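PDB 3FUY: putative integron gene cassette protein from Uncultured bacterium, which is of unknown function, encoded by a mobile integron gene cassette of an uncultured salt-marsh bacterium. Local coordinates for residues V122-A127 and L157-L162. Residues are numbered along the deposited sequence; the frame is centred on the assembly and turned at random.
Sequences VERETA and LREELL
Arg124 reaches from the first turn of helix 121-138 to Glu159 near the end of strand 150-160, a surface salt bridge between the helix and the last strand of the beta-alpha-beta unit formed by strand 106-116, this helix and strand 150-160. Along the strand, Leu157 comes first: its CA lies 9.5 Å from the CA of Arg124. Arg158 turns away from the helix and forms a salt bridge from NE to Asp112 OD2. Glu159 points back toward the helix and carries the strand's half of the contact. With CG between the backbone N and the carbonyl carbon (chi1 77°) and the chain extended beyond it, the carboxylate is carried to the edge of the Arg124 guanidinium. The two planes are 76° apart. Arg124 spans the gap with a chain extended from CG to NE, while NE donates to Ala119 O in the loop before the helix, an anchor that limits how the guanidinium can turn. Cutting Arg124 back to an alanine is likely to leave the Glu159 carboxylate without this charge partner and Ala119 O without this donor. Next along, Glu160 OE2 is hydrogen-bonded to Tyr174 OH. The bridge itself uses one carboxylate oxygen: Arg124 NH2 lies 2.7 Å from Glu159 OE1. Its N-H...O angle is 148°, and the hydrogen bond is weak. Glu159 OE2 stays 3.5 Å from the same Arg124 NH2.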
loop_
_atom_site.group_PDB
_atom_site.type_symbol
_atom_site.label_atom_id
_atom_site.label_comp_id
_atom_site.label_asym_id
_atom_site.label_seq_id
_atom_site.Cartn_x
_atom_site.Cartn_y
_atom_site.Cartn_z
ATOM N N VAL B 122 -21.801 -21.896 28.649
ATOM C CA VAL B 122 -22.499 -22.727 27.679
ATOM C C VAL B 122 -22.777 -21.972 26.379
ATOM O O VAL B 122 -22.661 -22.539 25.291
ATOM C CB VAL B 122 -23.814 -23.302 28.253
ATOM C CG1 VAL B 122 -24.967 -22.336 28.042
ATOM C CG2 VAL B 122 -24.121 -24.655 27.617
ATOM N N GLU B 123 -23.136 -20.697 26.498
ATOM C CA GLU B 123 -23.432 -19.873 25.331
ATOM C C GLU B 123 -22.199 -19.700 24.463
ATOM O O GLU B 123 -22.313 -19.521 23.250
ATOM C CB GLU B 123 -23.967 -18.501 25.747
ATOM C CG GLU B 123 -25.441 -18.502 26.102
ATOM C CD GLU B 123 -25.883 -17.220 26.768
ATOM O OE1 GLU B 123 -25.006 -16.424 27.179
ATOM O OE2 GLU B 123 -27.112 -17.013 26.880
ATOM N N ARG B 124 -21.027 -19.749 25.094
ATOM C CA ARG B 124 -19.762 -19.625 24.380
ATOM C C ARG B 124 -19.428 -20.911 23.656
ATOM O O ARG B 124 -19.079 -20.896 22.480
ATOM C CB ARG B 124 -18.626 -19.277 25.338
ATOM C CG ARG B 124 -18.826 -17.965 26.046
ATOM C CD ARG B 124 -17.588 -17.562 26.805
ATOM N NE ARG B 124 -17.746 -16.223 27.358
ATOM C CZ ARG B 124 -16.752 -15.353 27.501
ATOM N NH1 ARG B 124 -15.519 -15.676 27.127
ATOM N NH2 ARG B 124 -16.997 -14.157 28.019
ATOM N N GLU B 125 -19.524 -22.023 24.372
ATOM C CA GLU B 125 -19.268 -23.325 23.788
ATOM C C GLU B 125 -20.222 -23.551 22.626
ATOM O O GLU B 125 -19.845 -24.139 21.614
ATOM C CB GLU B 125 -19.403 -24.425 24.848
ATOM C CG GLU B 125 -18.238 -24.438 25.843
ATOM C CD GLU B 125 -18.513 -25.267 27.093
ATOM O OE1 GLU B 125 -19.701 -25.459 27.441
ATOM O OE2 GLU B 125 -17.533 -25.713 27.736
ATOM N N THR B 126 -21.453 -23.072 22.783
ATOM C CA THR B 126 -22.468 -23.163 21.738
ATOM C C THR B 126 -22.138 -22.301 20.507
ATOM O O THR B 126 -22.249 -22.763 19.375
ATOM C CB THR B 126 -23.867 -22.785 22.280
ATOM O OG1 THR B 126 -24.272 -23.746 23.265
ATOM C CG2 THR B 126 -24.889 -22.775 21.164
ATOM N N ALA B 127 -21.731 -21.054 20.728
ATOM C CA ALA B 127 -21.367 -20.180 19.616
ATOM C C ALA B 127 -20.149 -20.719 18.862
ATOM O O ALA B 127 -20.098 -20.686 17.631
ATOM C CB ALA B 127 -21.116 -18.756 20.105
ATOM N N LEU B 157 -10.550 -16.758 19.748
ATOM C CA LEU B 157 -11.730 -16.366 20.506
ATOM C C LEU B 157 -11.496 -15.050 21.247
ATOM O O LEU B 157 -10.454 -14.846 21.869
ATOM C CB LEU B 157 -12.114 -17.465 21.497
ATOM C CG LEU B 157 -12.069 -18.892 20.949
ATOM C CD1 LEU B 157 -12.152 -19.938 22.082
ATOM C CD2 LEU B 157 -13.188 -19.096 19.943
ATOM N N ARG B 158 -12.472 -14.154 21.169
ATOM C CA ARG B 158 -12.374 -12.863 21.834
ATOM C C ARG B 158 -13.658 -12.630 22.584
ATOM O O ARG B 158 -14.699 -13.174 22.231
ATOM C CB ARG B 158 -12.167 -11.719 20.816
ATOM C CG ARG B 158 -10.826 -11.755 20.087
ATOM C CD ARG B 158 -10.678 -10.589 19.119
ATOM N NE ARG B 158 -9.369 -10.556 18.460
ATOM C CZ ARG B 158 -8.252 -10.103 19.028
ATOM N NH1 ARG B 158 -8.289 -9.628 20.271
ATOM N NH2 ARG B 158 -7.102 -10.111 18.355
ATOM N N GLU B 159 -13.588 -11.818 23.626
ATOM C CA GLU B 159 -14.797 -11.298 24.227
ATOM C C GLU B 159 -14.654 -9.785 24.294
ATOM O O GLU B 159 -13.551 -9.249 24.442
ATOM C CB GLU B 159 -15.083 -11.921 25.598
ATOM C CG GLU B 159 -14.244 -11.406 26.755
ATOM C CD GLU B 159 -14.627 -12.064 28.089
ATOM O OE1 GLU B 159 -15.759 -11.843 28.575
ATOM O OE2 GLU B 159 -13.789 -12.801 28.651
ATOM N N GLU B 160 -15.780 -9.105 24.138
ATOM C CA GLU B 160 -15.801 -7.664 24.056
ATOM C C GLU B 160 -17.183 -7.229 24.471
ATOM O O GLU B 160 -18.148 -7.948 24.262
ATOM C CB GLU B 160 -15.542 -7.213 22.616
ATOM C CG GLU B 160 -14.189 -7.616 22.052
ATOM C CD GLU B 160 -13.068 -6.717 22.536
ATOM O OE1 GLU B 160 -13.339 -5.814 23.354
ATOM O OE2 GLU B 160 -11.914 -6.918 22.104
ATOM N N LEU B 161 -17.287 -6.047 25.063
ATOM C CA LEU B 161 -18.589 -5.485 25.327
ATOM C C LEU B 161 -19.082 -4.938 23.997
ATOM O O LEU B 161 -18.552 -3.947 23.496
ATOM C CB LEU B 161 -18.476 -4.374 26.369
ATOM C CG LEU B 161 -19.790 -3.782 26.878
ATOM C CD1 LEU B 161 -20.691 -4.874 27.422
ATOM C CD2 LEU B 161 -19.509 -2.729 27.946
ATOM N N LEU B 162 -20.088 -5.581 23.417
ATOM C CA LEU B 162 -20.458 -5.293 22.037
ATOM C C LEU B 162 -21.139 -3.931 21.853
ATOM O O LEU B 162 -21.263 -3.435 20.727
ATOM C CB LEU B 162 -21.340 -6.405 21.476
ATOM C CG LEU B 162 -20.739 -7.810 21.456
ATOM C CD1 LEU B 162 -21.695 -8.720 20.739
ATOM C CD2 LEU B 162 -19.387 -7.833 20.777
#